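Local coordinates for acyl-CoA dehydrogenase (Mycobacterium thermoresistibile, PDB 3NF4), which binds FAD and probably catalyses the alpha,beta-dehydrogenation of acyl-CoA thioesters, with the flavin taking up the electrons, at residues A[166-171]-A[213-218]; A[37-42]-A[89-94]; A[174-179]-A[194-199]. One frame throughout, in Å; residues are numbered along the deposited sequence.

Interaction 1 (A[166-171]-A[213-218]). With FAD (flavin-adenine dinucleotide), chain C.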
loop_
_atom_site.group_PDB
_atom_site.type_symbol
_atom_site.label_atom_id
_atom_site.label_comp_id
_atom_site.label_asym_id
_atom_site.label_seq_id
_atom_site.Cartn_x
_atom_site.Cartn_y
_atom_site.Cartn_z
ATOM N N TRP A 166 -0.444 27.240 17.877
ATOM C CA TRP A 166 0.236 25.946 17.957
ATOM C C TRP A 166 1.624 26.054 18.575
ATOM O O TRP A 166 2.558 25.538 18.022
ATOM C CB TRP A 166 0.348 25.271 16.582
ATOM C CG TRP A 166 -0.946 25.205 15.761
ATOM C CD1 TRP A 166 -1.200 25.847 14.572
ATOM C CD2 TRP A 166 -2.135 24.455 16.063
ATOM N NE1 TRP A 166 -2.468 25.562 14.138
ATOM C CE2 TRP A 166 -3.066 24.714 15.028
ATOM C CE3 TRP A 166 -2.505 23.602 17.108
ATOM C CZ2 TRP A 166 -4.346 24.142 15.002
ATOM C CZ3 TRP A 166 -3.789 23.027 17.089
ATOM C CH2 TRP A 166 -4.690 23.302 16.039
ATOM N N ILE A 167 1.761 26.726 19.715
ATOM C CA ILE A 167 3.070 26.847 20.357
ATOM C C ILE A 167 3.278 25.750 21.405
ATOM O O ILE A 167 2.691 25.790 22.484
ATOM C CB ILE A 167 3.262 28.264 20.983
ATOM C CG1 ILE A 167 3.074 29.357 19.904
ATOM C CG2 ILE A 167 4.613 28.379 21.738
ATOM C CD1 ILE A 167 3.040 30.761 20.427
ATOM N N THR A 168 4.116 24.770 21.067
ATOM C CA THR A 168 4.592 23.738 21.995
ATOM C C THR A 168 5.340 24.331 23.191
ATOM O O THR A 168 6.302 25.087 23.017
ATOM C CB THR A 168 5.554 22.792 21.271
ATOM O OG1 THR A 168 4.839 22.106 20.235
ATOM C CG2 THR A 168 6.183 21.788 22.243
ATOM N N HIS A 169 4.905 23.964 24.398
ATOM C CA HIS A 169 5.405 24.565 25.634
ATOM C C HIS A 169 4.887 26.010 25.832
ATOM O O HIS A 169 5.390 26.756 26.672
ATOM C CB HIS A 169 6.938 24.489 25.694
ATOM C CG HIS A 169 7.457 23.557 26.745
ATOM N ND1 HIS A 169 8.504 22.687 26.521
ATOM C CD2 HIS A 169 7.072 23.359 28.029
ATOM C CE1 HIS A 169 8.738 21.992 27.622
ATOM N NE2 HIS A 169 7.885 22.382 28.552
ATOM N N GLY A 170 3.881 26.393 25.046
ATOM C CA GLY A 170 3.223 27.697 25.173
ATOM C C GLY A 170 2.759 28.001 26.592
ATOM O O GLY A 170 1.983 27.246 27.174
ATOM N N GLY A 171 3.252 29.101 27.154
ATOM C CA GLY A 171 2.902 29.470 28.515
ATOM C C GLY A 171 3.759 28.836 29.596
ATOM O O GLY A 171 3.432 28.964 30.773
ATOM N N HIS A 213 -0.600 14.732 25.480
ATOM C CA HIS A 213 -1.297 15.719 26.321
ATOM C C HIS A 213 -0.418 16.508 27.292
ATOM O O HIS A 213 -0.766 17.653 27.617
ATOM C CB HIS A 213 -2.389 15.050 27.158
ATOM C CG HIS A 213 -3.412 14.298 26.362
ATOM N ND1 HIS A 213 -4.304 14.920 25.511
ATOM C CD2 HIS A 213 -3.729 12.983 26.341
ATOM C CE1 HIS A 213 -5.109 14.016 24.976
ATOM N NE2 HIS A 213 -4.782 12.831 25.465
ATOM N N ALA A 214 0.685 15.909 27.766
ATOM C CA ALA A 214 1.407 16.410 28.939
ATOM C C ALA A 214 2.014 17.824 28.825
ATOM O O ALA A 214 1.819 18.652 29.708
ATOM C CB ALA A 214 2.467 15.426 29.356
ATOM N N VAL A 215 2.799 18.060 27.780
ATOM C CA VAL A 215 3.370 19.367 27.495
ATOM C C VAL A 215 2.281 20.115 26.691
ATOM O O VAL A 215 1.837 19.606 25.661
ATOM C CB VAL A 215 4.639 19.218 26.616
ATOM C CG1 VAL A 215 5.216 20.563 26.245
ATOM C CG2 VAL A 215 5.703 18.371 27.306
ATOM N N PRO A 216 1.874 21.324 27.139
ATOM C CA PRO A 216 0.738 21.982 26.482
ATOM C C PRO A 216 1.091 22.651 25.138
ATOM O O PRO A 216 2.225 23.069 24.924
ATOM C CB PRO A 216 0.300 23.036 27.515
ATOM C CG PRO A 216 1.578 23.390 28.268
ATOM C CD PRO A 216 2.554 22.222 28.099
ATOM N N THR A 217 0.095 22.750 24.263
ATOM C CA THR A 217 0.180 23.462 22.999
ATOM C C THR A 217 -0.817 24.640 23.055
ATOM O O THR A 217 -2.016 24.432 23.239
ATOM C CB THR A 217 -0.175 22.483 21.814
ATOM O OG1 THR A 217 0.702 21.338 21.842
ATOM C CG2 THR A 217 -0.055 23.174 20.457
ATOM N N THR A 218 -0.343 25.873 22.904
ATOM C CA THR A 218 -1.235 27.049 23.091
ATOM C C THR A 218 -1.057 28.143 22.032
ATOM O O THR A 218 -0.029 28.192 21.342
ATOM C CB THR A 218 -1.063 27.738 24.505
ATOM O OG1 THR A 218 0.090 28.605 24.498
ATOM C CG2 THR A 218 -0.959 26.710 25.676
HETATM P PA FAD C . -2.986 23.472 6.404
HETATM O O1A FAD C . -1.799 24.243 5.897
HETATM O O2A FAD C . -4.301 24.201 6.487
HETATM O O5B FAD C . -3.206 22.181 5.461
HETATM C C5B FAD C . -4.385 21.379 5.454
HETATM C C4B FAD C . -4.226 20.249 4.425
HETATM O O4B FAD C . -3.955 20.751 3.099
HETATM C C3B FAD C . -3.072 19.325 4.792
HETATM O O3B FAD C . -3.464 17.977 4.541
HETATM C C2B FAD C . -1.958 19.703 3.830
HETATM O O2B FAD C . -1.028 18.617 3.617
HETATM C C1B FAD C . -2.732 20.191 2.590
HETATM N N9A FAD C . -1.891 21.180 1.870
HETATM C C8A FAD C . -1.551 22.427 2.309
HETATM N N7A FAD C . -0.739 23.004 1.396
HETATM C C5A FAD C . -0.576 22.120 0.384
HETATM C C6A FAD C . 0.128 22.151 -0.817
HETATM N N6A FAD C . 0.853 23.250 -1.141
HETATM N N1A FAD C . 0.085 21.070 -1.653
HETATM C C2A FAD C . -0.627 19.972 -1.330
HETATM N N3A FAD C . -1.303 19.920 -0.169
HETATM C C4A FAD C . -1.295 20.969 0.692
HETATM N N1 FAD C . 3.996 25.310 14.693
HETATM C C2 FAD C . 5.075 26.054 15.088
HETATM O O2 FAD C . 5.520 26.979 14.359
HETATM N N3 FAD C . 5.687 25.803 16.276
HETATM C C4 FAD C . 5.249 24.811 17.095
HETATM O O4 FAD C . 5.843 24.617 18.187
HETATM C C4X FAD C . 4.145 24.028 16.704
HETATM N N5 FAD C . 3.680 23.039 17.514
HETATM C C5X FAD C . 2.594 22.317 17.130
HETATM C C6 FAD C . 2.113 21.304 17.962
HETATM C C7 FAD C . 1.001 20.547 17.595
HETATM C C7M FAD C . 0.513 19.461 18.526
HETATM C C8 FAD C . 0.375 20.819 16.373
HETATM C C8M FAD C . -0.830 20.067 15.870
HETATM C C9 FAD C . 0.864 21.827 15.545
HETATM C C9A FAD C . 1.968 22.585 15.901
HETATM N N10 FAD C . 2.424 23.562 15.071
HETATM C C10 FAD C . 3.503 24.303 15.471
HETATM C "C1'" FAD C . 1.748 23.846 13.768
HETATM C "C2'" FAD C . 1.976 22.781 12.664
HETATM O "O2'" FAD C . 3.335 22.856 12.186
HETATM C "C3'" FAD C . 0.914 22.862 11.529
HETATM O "O3'" FAD C . -0.350 22.487 12.094
HETATM C "C4'" FAD C . 1.138 21.991 10.271
HETATM O "O4'" FAD C . 2.482 22.112 9.770
HETATM C "C5'" FAD C . 0.161 22.206 9.085
HETATM O "O5'" FAD C . -0.453 23.509 8.927
HETATM P P FAD C . -2.060 23.692 9.082
HETATM O O1P FAD C . -2.493 23.047 10.387
HETATM O O2P FAD C . -2.451 25.126 8.852
HETATM O O3P FAD C . -2.621 22.806 7.842
#
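Two neighbouring antiparallel strands of the middle domain meet beside the flavin, where Ile-167 and Thr-218 form a hydrogen-bonded pair and Thr-168 and Thr-217 the non-hydrogen-bonded pair next to it. Ile-167 N donates to Thr-218 O (2.8 Å) and Thr-218 N to Ile-167 O (3.1 Å). The latter oxygen also takes Gly-170 N from the opposite face of its carbonyl plane, closing a type II turn over 167-170. A third bond, His-169 N to Pro-216 O (2.9 Å), carries the pairing into this turn, and Gly-170 CA rests on Thr-218 OG1 at 3.3 Å. Thr-168 and Thr-217 share the flavin side of the sheet. With OG1 anti to its carbonyl carbon (chi1 -64°), the Thr-168 hydroxyl donates to FAD N5 (3.1 Å), while its N-H makes a weak bond to FAD O4; Thr-217 CG2 lies 3.8 Å from FAD C6 and also meets the edge of the Trp-166 ring. Val-215 CG1 sits 3.7 Å above the centre of the His-169 ring, a CH-pi contact, and His-169 NE2 is tied to Tyr-48 OH. A Trp-Ile-Thr run whose tryptophan and threonine line the isoalloxazine is characteristic of the flavin site of the acyl-CoA dehydrogenase middle domain.

Interaction 2 (A[37-42]-A[89-94])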
loop_
_atom_site.group_PDB
_atom_site.type_symbol
_atom_site.label_atom_id
_atom_site.label_comp_id
_atom_site.label_asym_id
_atom_site.label_seq_id
_atom_site.Cartn_x
_atom_site.Cartn_y
_atom_site.Cartn_z
ATOM N N PRO A 37 7.961 5.672 35.116
ATOM C CA PRO A 37 7.024 5.322 36.192
ATOM C C PRO A 37 5.827 6.262 36.355
ATOM O O PRO A 37 4.867 5.894 37.037
ATOM C CB PRO A 37 7.884 5.396 37.471
ATOM C CG PRO A 37 9.313 5.554 37.021
ATOM C CD PRO A 37 9.231 6.196 35.653
ATOM N N ILE A 38 5.900 7.460 35.762
ATOM C CA ILE A 38 4.852 8.501 35.863
ATOM C C ILE A 38 4.102 8.815 34.543
ATOM O O ILE A 38 3.110 9.554 34.558
ATOM C CB ILE A 38 5.432 9.840 36.421
ATOM C CG1 ILE A 38 6.615 10.332 35.560
ATOM C CG2 ILE A 38 5.825 9.707 37.917
ATOM C CD1 ILE A 38 7.147 11.722 35.939
ATOM N N VAL A 39 4.562 8.274 33.415
ATOM C CA VAL A 39 4.034 8.679 32.103
ATOM C C VAL A 39 2.539 8.373 31.864
ATOM O O VAL A 39 1.805 9.239 31.339
ATOM C CB VAL A 39 4.928 8.204 30.911
ATOM C CG1 VAL A 39 5.101 6.676 30.879
ATOM C CG2 VAL A 39 4.379 8.718 29.570
ATOM N N ASP A 40 2.091 7.175 32.247
ATOM C CA ASP A 40 0.697 6.765 32.039
ATOM C C ASP A 40 -0.289 7.664 32.793
ATOM O O ASP A 40 -1.359 7.993 32.293
ATOM C CB ASP A 40 0.476 5.301 32.443
ATOM C CG ASP A 40 1.211 4.295 31.523
ATOM O OD1 ASP A 40 1.637 4.638 30.389
ATOM O OD2 ASP A 40 1.360 3.120 31.943
ATOM N N ARG A 41 0.096 8.081 33.990
ATOM C CA ARG A 41 -0.794 8.881 34.824
ATOM C C ARG A 41 -0.886 10.341 34.368
ATOM O O ARG A 41 -1.949 10.936 34.421
ATOM C CB ARG A 41 -0.386 8.774 36.307
ATOM C CG ARG A 41 -1.208 9.621 37.266
ATOM C CD ARG A 41 -2.717 9.269 37.205
ATOM N NE ARG A 41 -3.133 8.385 38.289
ATOM C CZ ARG A 41 -3.861 8.769 39.339
ATOM N NH1 ARG A 41 -4.288 10.030 39.454
ATOM N NH2 ARG A 41 -4.168 7.879 40.279
ATOM N N HIS A 42 0.225 10.911 33.937
ATOM C CA HIS A 42 0.232 12.272 33.455
ATOM C C HIS A 42 -0.431 12.426 32.082
ATOM O O HIS A 42 -1.031 13.464 31.805
ATOM C CB HIS A 42 1.649 12.801 33.373
ATOM C CG HIS A 42 2.173 13.343 34.663
ATOM N ND1 HIS A 42 1.654 14.473 35.261
ATOM C CD2 HIS A 42 3.183 12.920 35.462
ATOM C CE1 HIS A 42 2.316 14.714 36.384
ATOM N NE2 HIS A 42 3.244 13.783 36.530
ATOM N N ALA A 89 10.994 6.535 23.210
ATOM C CA ALA A 89 10.489 5.213 23.541
ATOM C C ALA A 89 9.860 5.112 24.939
ATOM O O ALA A 89 9.099 4.163 25.196
ATOM C CB ALA A 89 11.590 4.145 23.352
ATOM N N ARG A 90 10.145 6.074 25.830
ATOM C CA ARG A 90 9.471 6.144 27.131
ATOM C C ARG A 90 8.333 7.185 27.134
ATOM O O ARG A 90 7.226 6.907 27.631
ATOM C CB ARG A 90 10.457 6.467 28.288
ATOM C CG ARG A 90 11.350 5.308 28.819
ATOM C CD ARG A 90 12.276 4.800 27.748
ATOM N NE ARG A 90 13.296 3.922 28.302
ATOM C CZ ARG A 90 14.327 3.443 27.618
ATOM N NH1 ARG A 90 15.191 2.650 28.236
ATOM N NH2 ARG A 90 14.500 3.744 26.329
ATOM N N TRP A 91 8.592 8.380 26.591
ATOM C CA TRP A 91 7.594 9.470 26.662
ATOM C C TRP A 91 7.649 10.374 25.450
ATOM O O TRP A 91 8.460 11.317 25.439
ATOM C CB TRP A 91 7.823 10.330 27.921
ATOM C CG TRP A 91 6.609 11.116 28.401
ATOM C CD1 TRP A 91 5.514 11.514 27.658
ATOM C CD2 TRP A 91 6.390 11.628 29.732
ATOM N NE1 TRP A 91 4.623 12.196 28.457
ATOM C CE2 TRP A 91 5.138 12.295 29.725
ATOM C CE3 TRP A 91 7.124 11.576 30.928
ATOM C CZ2 TRP A 91 4.606 12.901 30.870
ATOM C CZ3 TRP A 91 6.602 12.185 32.064
ATOM C CH2 TRP A 91 5.354 12.837 32.032
ATOM N N ALA A 92 6.771 10.127 24.466
ATOM C CA ALA A 92 6.838 10.852 23.175
ATOM C C ALA A 92 6.675 12.363 23.326
ATOM O O ALA A 92 7.415 13.138 22.715
ATOM C CB ALA A 92 5.796 10.307 22.144
ATOM N N SER A 93 5.700 12.781 24.126
ATOM C CA SER A 93 5.464 14.209 24.351
ATOM C C SER A 93 6.679 14.965 24.906
ATOM O O SER A 93 6.951 16.067 24.493
ATOM C CB SER A 93 4.234 14.414 25.232
ATOM O OG SER A 93 4.053 15.793 25.468
ATOM N N VAL A 94 7.435 14.339 25.804
ATOM C CA VAL A 94 8.639 14.927 26.362
ATOM C C VAL A 94 9.765 15.068 25.324
ATOM O O VAL A 94 10.503 16.085 25.295
ATOM C CB VAL A 94 9.110 14.115 27.608
ATOM C CG1 VAL A 94 10.564 14.450 27.995
ATOM C CG2 VAL A 94 8.149 14.370 28.800
#
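Val-39 sets one methyl over the face of the indole of Trp-91 where the start of helix 39-45 faces the start of helix 92-104. Trp-91 holds CG anti to its backbone N (chi1 -158°), which swings the indole across to Val-39. The valine CG2, likewise anti to N, is carried by this torsion over the five-membered ring, 3.4 Å from the centroid and only 5° off the normal, a close CH-pi contact. The other branch, CG1, is turned between the backbone N and the carbonyl carbon (chi1 58°) and reaches Arg-90 O at 3.9 Å. Val-94 brings CG2 to 3.4 Å above the opposite face, sandwiching the indole between two valine methyls. Around the six-membered ring, Ile-38 CD1 comes to the edge at CZ3 (3.9 Å), and His-42 CB approaches CZ2 obliquely at the same distance. Trp-91 NE1 is hydrogen-bonded to Glu-43 OE2, which should fix the rotation of the ring. His-42 turns its own polar end to Thr-47, through ND1. Trp-91 itself occupies the N-cap position of helix 92-104, and Leu-35 of helix 18-35 also touches it. Such apolar packing around a buried tryptophan joins helix starts in the all-helical N-terminal domain of the acyl-CoA dehydrogenase fold.

Interaction 3 (A[174-179]-A[194-199])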
loop_
_atom_site.group_PDB
_atom_site.type_symbol
_atom_site.label_atom_id
_atom_site.label_comp_id
_atom_site.label_asym_id
_atom_site.label_seq_id
_atom_site.Cartn_x
_atom_site.Cartn_y
_atom_site.Cartn_z
ATOM N N ASP A 174 10.889 29.633 28.984
ATOM C CA ASP A 174 11.609 30.774 29.533
ATOM C C ASP A 174 11.892 31.835 28.481
ATOM O O ASP A 174 12.077 33.003 28.823
ATOM C CB ASP A 174 12.910 30.328 30.221
ATOM C CG ASP A 174 12.677 29.248 31.281
ATOM O OD1 ASP A 174 11.821 29.411 32.170
ATOM O OD2 ASP A 174 13.365 28.219 31.229
ATOM N N PHE A 175 11.922 31.417 27.213
ATOM C CA PHE A 175 12.158 32.295 26.071
ATOM C C PHE A 175 11.461 31.765 24.820
ATOM O O PHE A 175 11.197 30.557 24.698
ATOM C CB PHE A 175 13.664 32.517 25.818
ATOM C CG PHE A 175 14.438 31.255 25.464
ATOM C CD1 PHE A 175 14.655 30.906 24.136
ATOM C CD2 PHE A 175 14.961 30.428 26.458
ATOM C CE1 PHE A 175 15.374 29.749 23.804
ATOM C CE2 PHE A 175 15.678 29.264 26.132
ATOM C CZ PHE A 175 15.889 28.933 24.804
ATOM N N TYR A 176 11.168 32.683 23.897
ATOM C CA TYR A 176 10.424 32.376 22.691
ATOM C C TYR A 176 11.148 32.916 21.465
ATOM O O TYR A 176 11.525 34.086 21.429
ATOM C CB TYR A 176 9.000 32.963 22.765
ATOM C CG TYR A 176 8.151 32.339 23.848
ATOM C CD1 TYR A 176 7.311 31.258 23.573
ATOM C CD2 TYR A 176 8.213 32.801 25.164
ATOM C CE1 TYR A 176 6.540 30.676 24.582
ATOM C CE2 TYR A 176 7.452 32.220 26.183
ATOM C CZ TYR A 176 6.625 31.164 25.887
ATOM O OH TYR A 176 5.878 30.599 26.889
ATOM N N THR A 177 11.331 32.069 20.460
ATOM C CA THR A 177 11.803 32.530 19.173
ATOM C C THR A 177 10.594 32.886 18.303
ATOM O O THR A 177 9.847 31.997 17.892
ATOM C CB THR A 177 12.710 31.470 18.516
ATOM O OG1 THR A 177 13.925 31.364 19.266
ATOM C CG2 THR A 177 13.065 31.842 17.104
ATOM N N LEU A 178 10.432 34.183 18.016
ATOM C CA LEU A 178 9.282 34.743 17.295
ATOM C C LEU A 178 9.576 35.159 15.846
ATOM O O LEU A 178 10.673 35.645 15.546
ATOM C CB LEU A 178 8.774 35.973 18.061
ATOM C CG LEU A 178 7.618 36.820 17.503
ATOM C CD1 LEU A 178 6.280 36.019 17.396
ATOM C CD2 LEU A 178 7.450 38.111 18.318
ATOM N N PHE A 179 8.585 35.004 14.962
ATOM C CA PHE A 179 8.661 35.534 13.592
ATOM C C PHE A 179 7.513 36.504 13.315
ATOM O O PHE A 179 6.357 36.101 13.354
ATOM C CB PHE A 179 8.681 34.396 12.559
ATOM C CG PHE A 179 9.916 33.526 12.641
ATOM C CD1 PHE A 179 11.062 33.848 11.912
ATOM C CD2 PHE A 179 9.945 32.400 13.460
ATOM C CE1 PHE A 179 12.220 33.052 11.997
ATOM C CE2 PHE A 179 11.088 31.605 13.545
ATOM C CZ PHE A 179 12.228 31.933 12.812
ATOM N N VAL A 194 12.263 36.681 22.412
ATOM C CA VAL A 194 11.240 37.238 23.305
ATOM C C VAL A 194 11.322 36.557 24.670
ATOM O O VAL A 194 11.183 35.341 24.746
ATOM C CB VAL A 194 9.814 37.017 22.722
ATOM C CG1 VAL A 194 8.731 37.489 23.691
ATOM C CG2 VAL A 194 9.667 37.692 21.365
ATOM N N PRO A 195 11.542 37.335 25.750
ATOM C CA PRO A 195 11.591 36.746 27.089
ATOM C C PRO A 195 10.192 36.426 27.620
ATOM O O PRO A 195 9.201 36.999 27.144
ATOM C CB PRO A 195 12.228 37.854 27.928
ATOM C CG PRO A 195 11.777 39.118 27.257
ATOM C CD PRO A 195 11.711 38.801 25.782
ATOM N N ALA A 196 10.121 35.534 28.608
ATOM C CA ALA A 196 8.839 35.077 29.162
ATOM C C ALA A 196 8.069 36.159 29.943
ATOM O O ALA A 196 6.878 36.010 30.207
ATOM C CB ALA A 196 9.052 33.852 30.036
ATOM N N ASP A 197 8.758 37.235 30.310
ATOM C CA ASP A 197 8.178 38.298 31.128
ATOM C C ASP A 197 7.820 39.535 30.303
ATOM O O ASP A 197 7.516 40.596 30.860
ATOM C CB ASP A 197 9.148 38.669 32.251
ATOM C CG ASP A 197 10.595 38.732 31.772
ATOM O OD1 ASP A 197 11.103 37.699 31.246
ATOM O OD2 ASP A 197 11.221 39.807 31.921
ATOM N N GLN A 198 7.866 39.387 28.980
ATOM C CA GLN A 198 7.517 40.447 28.038
ATOM C C GLN A 198 6.133 41.027 28.344
ATOM O O GLN A 198 5.173 40.269 28.543
ATOM C CB GLN A 198 7.561 39.904 26.606
ATOM C CG GLN A 198 7.005 40.833 25.534
ATOM C CD GLN A 198 7.983 41.935 25.134
ATOM O OE1 GLN A 198 9.162 41.680 24.890
ATOM N NE2 GLN A 198 7.480 43.161 25.032
ATOM N N PRO A 199 6.042 42.374 28.417
ATOM C CA PRO A 199 4.771 43.055 28.694
ATOM C C PRO A 199 3.890 43.159 27.442
ATOM O O PRO A 199 4.378 43.492 26.354
ATOM C CB PRO A 199 5.206 44.448 29.192
ATOM C CG PRO A 199 6.749 44.366 29.381
ATOM C CD PRO A 199 7.178 43.317 28.403
#
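Tyr-176 turns CG anti to its own carbonyl carbon (chi1 -65°), which sets the ring edge toward Val-194 O; that oxygen lies in the ring plane, 3.9 Å from CD2. Val-194 places CG1 opposite its backbone N (chi1 175°), a rotamer that turns CG2 toward Leu-178, whose CB and CD2 both lie 3.8 Å from this methyl. The Leu-178 and Val-194 side chains meet at a slant, and together with Tyr-176 they make an apolar patch on one face of the hairpin formed by strands 175-181 and 189-195; Tyr-222 and Ile-227 of strand 217-228 cover part of it. Beneath the patch the backbones are joined by a mutual pair of bonds, Tyr-176 N to Val-194 O (2.8 Å) and Val-194 N to Tyr-176 O (2.9 Å), each with the donor in the carbonyl plane. Val-194 O also receives the CA-H of Phe-175 (3.5 Å). Phe-175 faces Pro-195 as a non-hydrogen-bonded pair on the other face of the sheet, a position where the missing proline N-H costs this pairing nothing. Beyond it the strands part: Ala-196 N reaches Asp-174 O only weakly (3.2 Å), and a type I turn over 195-198 leads the chain away, with Gln-198 N bonded to Pro-195 O. The Tyr-176 hydroxyl accepts the N-H of Gly-171, while its ring meets Phe-203. The chemistry is therefore divided: backbone bonds set the register, apolar branches bury one face against the neighbouring sheet, and the Tyr-176 phenol adds a polar link to the loop after strand 157-168.

Along the chain interaction 2 is completed first, within the helical N-terminal domain; strand 157-168 then opens interaction 1, both segments of interaction 3 follow, and 213-218 returns to close interaction 1. Interactions 1 and 3 belong to the middle domain but to different sheets, with centres about 15 Å apart, and they touch through Tyr-176, which reaches the 166-171 turn and packs on Ile-167. Interactions 2 and 1, centres about 16 Å apart, are joined through Ala-214 on Trp-91 and Ser-93 beside Val-215; interactions 2 and 3 have about 27 Å between centres. Interaction 1, which supplies part of the flavin pocket, thus stands between the helical domain and the sheet that contains strands 175-181 and 189-195.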